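Local coordinates for hemin ABC transporter, periplasmic hemin-binding protein HutB (Vibrio cholerae, PDB 5KHL) that probably binds heme (hemin) in the periplasm and delivers it to an ABC transporter for import across the inner membrane, at residues Val40-Thr45 with Leu54-Tyr59; Glu66-Leu71 with Gln89-Ser94. One frame throughout, in Å; residues are numbered along the deposited sequence.

Both contacts belong to the lobe built on the parallel sheet 39-42, 19-21, 75-78 and 97-100, and both are partly buried, with centres about 15 Å apart. Contact 1 (40-45 with 54-59) ties a loop to the outer strand 39-42 through backbone hydrogen bonds supplemented by small apolar contacts. Contact 2 (66-71 with 89-94) lies farther from the middle of the chain and joins two helices by leucine packing, without a hydrogen bond. A41, V42 and D43 of contact 1 and L68 and L91 of contact 2 are buried; V44, Y59, E66 and S94 are exposed. They meet where V57 packs on L68, and A41 and P55 on L71, so apolar packing continues between them.

Contact 1. Residues Val40-Thr45 with Leu54-Tyr59; sequences VAVDVT and LPTVGY
A chi1 of -70° sets the ring carbon CG of Y59 beside its own backbone N and anti to the carbonyl carbon, which swings the phenol ring back to V44 even though the CB leaves the backbone away from it. V44, for its part, holds CG2 between its backbone N and carbonyl carbon. That methyl lies over the middle of one ring face, with V44 CG2 3.5 Å from the Y59 ring centroid, a CH-pi contact well suited to a branched aliphatic beside an aromatic at the surface. Next to it the backbones join: V44 N donates to G58 O at 2.9 Å, approaching tilted from the carbonyl plane. At the backbone angles of G58 (phi 87°) a CB would be jammed against V57 O, so glycine suits the position.

Two residues earlier in 40-45 and three earlier in 54-59, V42 N donates to P55 O at 3.1 Å, nearly in line with the carbonyl bond. Proline fits here because the bond uses its carbonyl alone, while its puckered ring presses on the V40 carbonyl, with P55 CD 3.0 Å from V40 O. The two methyls of L54 divide their work: CD1 meets V42 CG1 at 3.7 Å, the side chains crossing at about a right angle, and CD2 covers the V40 carbonyl carbon. Compact A41 lets V57 in close, A41 CB and V57 CG2 being 3.7 Å apart. D43 closes an Asx turn, its OD2 accepting from T45 N, and S46 OG bonds to OD1.

Segment 54-59 runs beside 40-45, their end-to-end directions 43° apart, without forming a regular strand. On the sheet side V40 and A41 bond to I19 and S21 of the adjoining strand, while V57 rests on V20 and A41 on L71, in the segment that carries helix 65-69.

Contact 2. Residues Glu66-Leu71 with Gln89-Ser94; sequences EGLLTL and QQLRSS. With SO4 (sulfate ion), chain B.
While L68 and L69 pack against L91 without any hydrogen bond between their helices, the first turn of helix 65-69 grips a sulfate ion, probably from the crystallisation liquor. Helix 85-93 is the crossover helix of the beta-alpha-beta unit formed with strands 75-78 and 97-100, in an alpha/beta lobe. E66 N donates to O1 of the sulfate at 2.9 Å and almost straight (168°), and G67 N reaches O3 at 3.2 Å on a more bent path; first-turn N-H groups lack intrahelical acceptors and, with the helix dipole, probably favour such an anion.

Between the helices leucines supply the apolar bulk. L68 crosses L91 at about a right angle, L68 CD1 lying 4.0 Å from L91 CD1, and L69 slides past L91 in the opposite direction. L68 also rests on V20 and L91 on V98, so both helices are seated on the same sheet. At the surface E66 OE1 and Q90 OE1, two acceptor oxygens, stand 4.1 Å apart and form no hydrogen bond, and Q90 NE2 is satisfied by T86 O. Where helix 85-93 ends, S94 OG turns back to L91 O at 3.1 Å and touches L69 CD2 at 3.5 Å.

Contact 1. Residues Val40-Thr45 with Leu54-Tyr59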
ATOM      1  N   VAL A  40     -10.225   7.839  17.184  1.00 46.48           N
ATOM      2  CA  VAL A  40      -9.665   8.663  18.250  1.00 51.13           C
ATOM      3  C   VAL A  40      -8.174   8.852  18.043  1.00 40.50           C
ATOM      4  O   VAL A  40      -7.580   9.734  18.626  1.00 54.10           O
ATOM      5  CB  VAL A  40      -9.893   8.054  19.646  1.00 54.93           C
ATOM      6  CG1 VAL A  40     -11.370   7.985  19.945  1.00 51.02           C
ATOM      7  CG2 VAL A  40      -9.241   6.677  19.750  1.00 46.19           C
ATOM      8  N   ALA A  41      -7.578   8.018  17.197  1.00 57.32           N
ATOM      9  CA  ALA A  41      -6.144   8.084  16.933  1.00 47.60           C
ATOM     10  C   ALA A  41      -5.784   7.202  15.747  1.00 38.07           C
ATOM     11  O   ALA A  41      -6.460   6.237  15.461  1.00 44.79           O
ATOM     12  CB  ALA A  41      -5.360   7.660  18.165  1.00 40.91           C
ATOM     13  N   VAL A  42      -4.687   7.533  15.084  1.00 40.74           N
ATOM     14  CA  VAL A  42      -4.213   6.808  13.917  1.00 42.03           C
ATOM     15  C   VAL A  42      -2.719   6.574  14.074  1.00 47.60           C
ATOM     16  O   VAL A  42      -2.107   7.094  14.990  1.00 47.84           O
ATOM     17  CB  VAL A  42      -4.486   7.576  12.602  1.00 38.21           C
ATOM     18  CG1 VAL A  42      -5.918   8.039  12.555  1.00 32.98           C
ATOM     19  CG2 VAL A  42      -3.557   8.776  12.461  1.00 32.16           C
ATOM     20  N   ASP A  43      -2.127   5.793  13.179  1.00 47.87           N
ATOM     21  CA  ASP A  43      -0.703   5.504  13.269  1.00 37.87           C
ATOM     22  C   ASP A  43       0.064   6.514  12.421  1.00 32.08           C
ATOM     23  O   ASP A  43      -0.554   7.334  11.761  1.00 47.90           O
ATOM     24  CB  ASP A  43      -0.420   4.079  12.804  1.00 31.73           C
ATOM     25  CG  ASP A  43      -0.593   3.932  11.309  1.00 41.27           C
ATOM     26  OD1 ASP A  43      -1.737   4.048  10.839  1.00 37.11           O
ATOM     27  OD2 ASP A  43       0.405   3.726  10.603  1.00 33.83           O
ATOM     28  N   VAL A  44       1.393   6.456  12.420  1.00 38.01           N
ATOM     29  CA  VAL A  44       2.188   7.424  11.665  1.00 57.15           C
ATOM     30  C   VAL A  44       1.929   7.377  10.155  1.00 57.04           C
ATOM     31  O   VAL A  44       1.954   8.424   9.495  1.00 58.58           O
ATOM     32  CB  VAL A  44       3.702   7.234  11.894  1.00 59.91           C
ATOM     33  CG1 VAL A  44       4.075   7.606  13.325  1.00 65.37           C
ATOM     34  CG2 VAL A  44       4.120   5.803  11.571  1.00 63.48           C
ATOM     35  N   THR A  45       1.680   6.176   9.618  1.00 40.69           N
ATOM     36  CA  THR A  45       1.482   5.987   8.168  1.00 43.00           C
ATOM     37  C   THR A  45       0.091   6.402   7.685  1.00 41.55           C
ATOM     38  O   THR A  45      -0.143   6.484   6.484  1.00 43.11           O
ATOM     39  CB  THR A  45       1.709   4.491   7.702  1.00 39.36           C
ATOM     40  OG1 THR A  45       0.637   3.644   8.150  1.00 41.84           O
ATOM     41  CG2 THR A  45       3.011   3.938   8.209  1.00 34.30           C
ATOM     42  N   LEU A  54      -6.384  14.459  15.184  1.00 51.91           N
ATOM     43  CA  LEU A  54      -6.209  13.113  15.721  1.00 51.75           C
ATOM     44  C   LEU A  54      -4.778  12.916  16.211  1.00 43.54           C
ATOM     45  O   LEU A  54      -3.837  13.272  15.533  1.00 52.71           O
ATOM     46  CB  LEU A  54      -6.566  12.055  14.683  1.00 40.82           C
ATOM     47  CG  LEU A  54      -8.054  11.816  14.386  1.00 54.16           C
ATOM     48  CD1 LEU A  54      -8.210  10.939  13.149  1.00 46.37           C
ATOM     49  CD2 LEU A  54      -8.757  11.165  15.573  1.00 52.57           C
ATOM     50  N   PRO A  55      -4.616  12.369  17.414  1.00 43.31           N
ATOM     51  CA  PRO A  55      -3.276  12.012  17.879  1.00 37.60           C
ATOM     52  C   PRO A  55      -2.712  10.837  17.086  1.00 62.20           C
ATOM     53  O   PRO A  55      -3.486  10.001  16.560  1.00 34.23           O
ATOM     54  CB  PRO A  55      -3.500  11.631  19.341  1.00 38.95           C
ATOM     55  CG  PRO A  55      -4.904  11.198  19.407  1.00 39.97           C
ATOM     56  CD  PRO A  55      -5.651  12.041  18.414  1.00 47.99           C
ATOM     57  N   THR A  56      -1.385  10.797  16.978  1.00 38.81           N
ATOM     58  CA  THR A  56      -0.725   9.663  16.366  1.00 53.32           C
ATOM     59  C   THR A  56      -0.349   8.722  17.472  1.00 59.11           C
ATOM     60  O   THR A  56      -0.521   9.016  18.644  1.00 66.67           O
ATOM     61  CB  THR A  56       0.517  10.028  15.545  1.00 47.94           C
ATOM     62  OG1 THR A  56       1.346  10.944  16.269  1.00 45.98           O
ATOM     63  CG2 THR A  56       0.095  10.649  14.235  1.00 55.93           C
ATOM     64  N   VAL A  57       0.182   7.586  17.092  1.00 51.26           N
ATOM     65  CA  VAL A  57       0.212   6.475  17.994  1.00 49.46           C
ATOM     66  C   VAL A  57       1.522   5.774  17.676  1.00 49.14           C
ATOM     67  O   VAL A  57       1.928   4.813  18.324  1.00 47.82           O
ATOM     68  CB  VAL A  57      -1.102   5.654  17.809  1.00 45.05           C
ATOM     69  CG1 VAL A  57      -0.878   4.168  17.657  1.00 48.51           C
ATOM     70  CG2 VAL A  57      -2.126   6.007  18.897  1.00 32.46           C
ATOM     71  N   GLY A  58       2.221   6.361  16.712  1.00 37.88           N
ATOM     72  CA  GLY A  58       3.547   5.922  16.364  1.00 42.96           C
ATOM     73  C   GLY A  58       3.474   4.808  15.335  1.00 44.24           C
ATOM     74  O   GLY A  58       2.585   4.771  14.490  1.00 41.41           O
ATOM     75  N   TYR A  59       4.430   3.901  15.420  1.00 40.15           N
ATOM     76  CA  TYR A  59       4.572   2.813  14.469  1.00 46.84           C
ATOM     77  C   TYR A  59       3.910   1.567  15.035  1.00 41.51           C
ATOM     78  O   TYR A  59       4.161   1.199  16.184  1.00 38.69           O
ATOM     79  CB  TYR A  59       6.052   2.568  14.162  1.00 46.03           C
ATOM     80  CG  TYR A  59       6.672   3.689  13.355  1.00 57.62           C
ATOM     81  CD1 TYR A  59       7.229   3.448  12.105  1.00 67.63           C
ATOM     82  CD2 TYR A  59       6.688   4.993  13.836  1.00 56.73           C
ATOM     83  CE1 TYR A  59       7.794   4.474  11.365  1.00 62.89           C
ATOM     84  CE2 TYR A  59       7.238   6.014  13.105  1.00 55.56           C
ATOM     85  CZ  TYR A  59       7.792   5.753  11.871  1.00 61.34           C
ATOM     86  OH  TYR A  59       8.345   6.779  11.141  1.00 63.00           O
TER

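Contact 2. Residues Glu66-Leu71 with Gln89-Ser94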
ATOM      1  N   GLU A  66       0.337   1.859  27.608  1.00 59.80           N
ATOM      2  CA  GLU A  66      -0.204   2.942  28.424  1.00 60.26           C
ATOM      3  C   GLU A  66      -0.618   4.131  27.566  1.00 57.07           C
ATOM      4  O   GLU A  66      -1.648   4.746  27.823  1.00 61.08           O
ATOM      5  CB  GLU A  66       0.803   3.382  29.491  1.00 62.64           C
ATOM      6  CG  GLU A  66       1.056   2.325  30.531  1.00 73.73           C
ATOM      7  CD  GLU A  66      -0.203   1.969  31.303  1.00 88.26           C
ATOM      8  OE1 GLU A  66      -0.384   0.772  31.620  1.00 91.09           O
ATOM      9  OE2 GLU A  66      -1.005   2.890  31.594  1.00 90.50           O
ATOM     10  N   GLY A  67       0.173   4.444  26.545  1.00 48.88           N
ATOM     11  CA  GLY A  67      -0.136   5.566  25.679  1.00 45.74           C
ATOM     12  C   GLY A  67      -1.482   5.387  25.004  1.00 47.58           C
ATOM     13  O   GLY A  67      -2.251   6.331  24.837  1.00 52.99           O
ATOM     14  N   LEU A  68      -1.768   4.155  24.610  1.00 56.40           N
ATOM     15  CA  LEU A  68      -3.042   3.833  23.978  1.00 54.53           C
ATOM     16  C   LEU A  68      -4.180   3.868  24.990  1.00 60.14           C
ATOM     17  O   LEU A  68      -5.285   4.323  24.687  1.00 53.11           O
ATOM     18  CB  LEU A  68      -2.965   2.462  23.319  1.00 46.43           C
ATOM     19  CG  LEU A  68      -2.117   2.545  22.054  1.00 53.66           C
ATOM     20  CD1 LEU A  68      -1.831   1.172  21.477  1.00 47.92           C
ATOM     21  CD2 LEU A  68      -2.838   3.405  21.043  1.00 50.61           C
ATOM     22  N   LEU A  69      -3.891   3.393  26.198  1.00 49.82           N
ATOM     23  CA  LEU A  69      -4.905   3.276  27.232  1.00 53.68           C
ATOM     24  C   LEU A  69      -5.462   4.630  27.647  1.00 53.62           C
ATOM     25  O   LEU A  69      -6.635   4.732  27.998  1.00 56.78           O
ATOM     26  CB  LEU A  69      -4.337   2.541  28.449  1.00 60.11           C
ATOM     27  CG  LEU A  69      -4.459   1.019  28.389  1.00 62.41           C
ATOM     28  CD1 LEU A  69      -3.503   0.350  29.369  1.00 62.76           C
ATOM     29  CD2 LEU A  69      -5.895   0.622  28.672  1.00 63.07           C
ATOM     30  N   THR A  70      -4.636   5.671  27.588  1.00 57.94           N
ATOM     31  CA  THR A  70      -5.093   7.013  27.974  1.00 58.72           C
ATOM     32  C   THR A  70      -6.145   7.548  27.000  1.00 56.84           C
ATOM     33  O   THR A  70      -6.853   8.509  27.311  1.00 64.11           O
ATOM     34  CB  THR A  70      -3.934   8.019  28.045  1.00 51.50           C
ATOM     35  OG1 THR A  70      -3.425   8.246  26.725  1.00 62.26           O
ATOM     36  CG2 THR A  70      -2.825   7.484  28.911  1.00 52.82           C
ATOM     37  N   LEU A  71      -6.231   6.933  25.822  1.00 51.29           N
ATOM     38  CA  LEU A  71      -7.227   7.302  24.820  1.00 51.92           C
ATOM     39  C   LEU A  71      -8.579   6.659  25.064  1.00 57.76           C
ATOM     40  O   LEU A  71      -9.519   6.917  24.323  1.00 54.49           O
ATOM     41  CB  LEU A  71      -6.762   6.907  23.425  1.00 46.10           C
ATOM     42  CG  LEU A  71      -5.580   7.668  22.861  1.00 47.94           C
ATOM     43  CD1 LEU A  71      -5.122   6.965  21.600  1.00 39.57           C
ATOM     44  CD2 LEU A  71      -5.994   9.108  22.581  1.00 43.33           C
ATOM     45  N   GLN A  89      -1.622  -7.582  24.729  1.00 78.16           N
ATOM     46  CA  GLN A  89      -2.289  -8.293  25.831  1.00 87.15           C
ATOM     47  C   GLN A  89      -2.826  -7.306  26.861  1.00 80.65           C
ATOM     48  O   GLN A  89      -3.949  -7.455  27.335  1.00 81.47           O
ATOM     49  CB  GLN A  89      -1.360  -9.312  26.521  1.00 98.77           C
ATOM     50  CG  GLN A  89       0.125  -9.065  26.333  1.00107.40           C
ATOM     51  CD  GLN A  89       1.016  -9.753  27.374  1.00119.33           C
ATOM     52  OE1 GLN A  89       0.914  -9.484  28.578  1.00125.99           O
ATOM     53  NE2 GLN A  89       1.916 -10.620  26.904  1.00126.66           N
ATOM     54  N   GLN A  90      -2.025  -6.297  27.191  1.00 68.77           N
ATOM     55  CA  GLN A  90      -2.433  -5.248  28.126  1.00 76.07           C
ATOM     56  C   GLN A  90      -3.713  -4.525  27.686  1.00 67.94           C
ATOM     57  O   GLN A  90      -4.500  -4.066  28.509  1.00 71.66           O
ATOM     58  CB  GLN A  90      -1.298  -4.234  28.305  1.00 78.91           C
ATOM     59  CG  GLN A  90      -0.023  -4.825  28.885  1.00 84.50           C
ATOM     60  CD  GLN A  90       1.010  -3.769  29.250  1.00 85.75           C
ATOM     61  OE1 GLN A  90       0.700  -2.774  29.919  1.00 87.96           O
ATOM     62  NE2 GLN A  90       2.249  -3.982  28.809  1.00 80.32           N
ATOM     63  N   LEU A  91      -3.919  -4.425  26.382  1.00 66.02           N
ATOM     64  CA  LEU A  91      -5.135  -3.819  25.867  1.00 62.82           C
ATOM     65  C   LEU A  91      -6.307  -4.784  25.982  1.00 65.76           C
ATOM     66  O   LEU A  91      -7.369  -4.428  26.495  1.00 68.68           O
ATOM     67  CB  LEU A  91      -4.927  -3.395  24.421  1.00 57.12           C
ATOM     68  CG  LEU A  91      -3.796  -2.394  24.231  1.00 55.54           C
ATOM     69  CD1 LEU A  91      -3.540  -2.203  22.738  1.00 51.42           C
ATOM     70  CD2 LEU A  91      -4.136  -1.070  24.904  1.00 50.92           C
ATOM     71  N   ARG A  92      -6.098  -6.005  25.493  1.00 62.88           N
ATOM     72  CA  ARG A  92      -7.065  -7.087  25.623  1.00 67.06           C
ATOM     73  C   ARG A  92      -7.485  -7.293  27.072  1.00 75.18           C
ATOM     74  O   ARG A  92      -8.667  -7.232  27.381  1.00 83.34           O
ATOM     75  CB  ARG A  92      -6.490  -8.396  25.073  1.00 68.63           C
ATOM     76  CG  ARG A  92      -6.446  -8.499  23.559  1.00 69.51           C
ATOM     77  CD  ARG A  92      -5.667  -9.723  23.100  1.00 65.60           C
ATOM     78  NE  ARG A  92      -5.564  -9.787  21.647  1.00 78.96           N
ATOM     79  CZ  ARG A  92      -4.451 -10.094  20.983  1.00 75.44           C
ATOM     80  NH1 ARG A  92      -3.338 -10.365  21.660  1.00 75.89           N
ATOM     81  NH2 ARG A  92      -4.452 -10.126  19.648  1.00 59.27           N
ATOM     82  N   SER A  93      -6.517  -7.539  27.956  1.00 82.52           N
ATOM     83  CA  SER A  93      -6.804  -7.784  29.374  1.00 93.97           C
ATOM     84  C   SER A  93      -7.569  -6.624  30.000  1.00 90.59           C
ATOM     85  O   SER A  93      -8.263  -6.798  30.997  1.00 93.10           O
ATOM     86  CB  SER A  93      -5.512  -8.028  30.163  1.00 98.23           C
ATOM     87  OG  SER A  93      -4.899  -9.250  29.792  1.00109.14           O
ATOM     88  N   SER A  94      -7.442  -5.444  29.402  1.00 71.33           N
ATOM     89  CA  SER A  94      -8.167  -4.269  29.865  1.00 71.29           C
ATOM     90  C   SER A  94      -9.491  -4.066  29.142  1.00 74.94           C
ATOM     91  O   SER A  94     -10.203  -3.108  29.424  1.00 71.42           O
ATOM     92  CB  SER A  94      -7.329  -3.016  29.680  1.00 69.61           C
ATOM     93  OG  SER A  94      -7.896  -2.226  28.651  1.00 72.71           O
TER
HETATM   94  S   SO4 B 400       3.948   2.512  27.881  1.00 64.81           S
HETATM   95  O1  SO4 B 400       3.151   1.344  28.240  1.00 63.40           O
HETATM   96  O2  SO4 B 400       4.908   2.159  26.845  1.00 64.88           O
HETATM   97  O3  SO4 B 400       3.098   3.578  27.360  1.00 68.15           O
HETATM   98  O4  SO4 B 400       4.660   2.969  29.074  1.00 68.06           O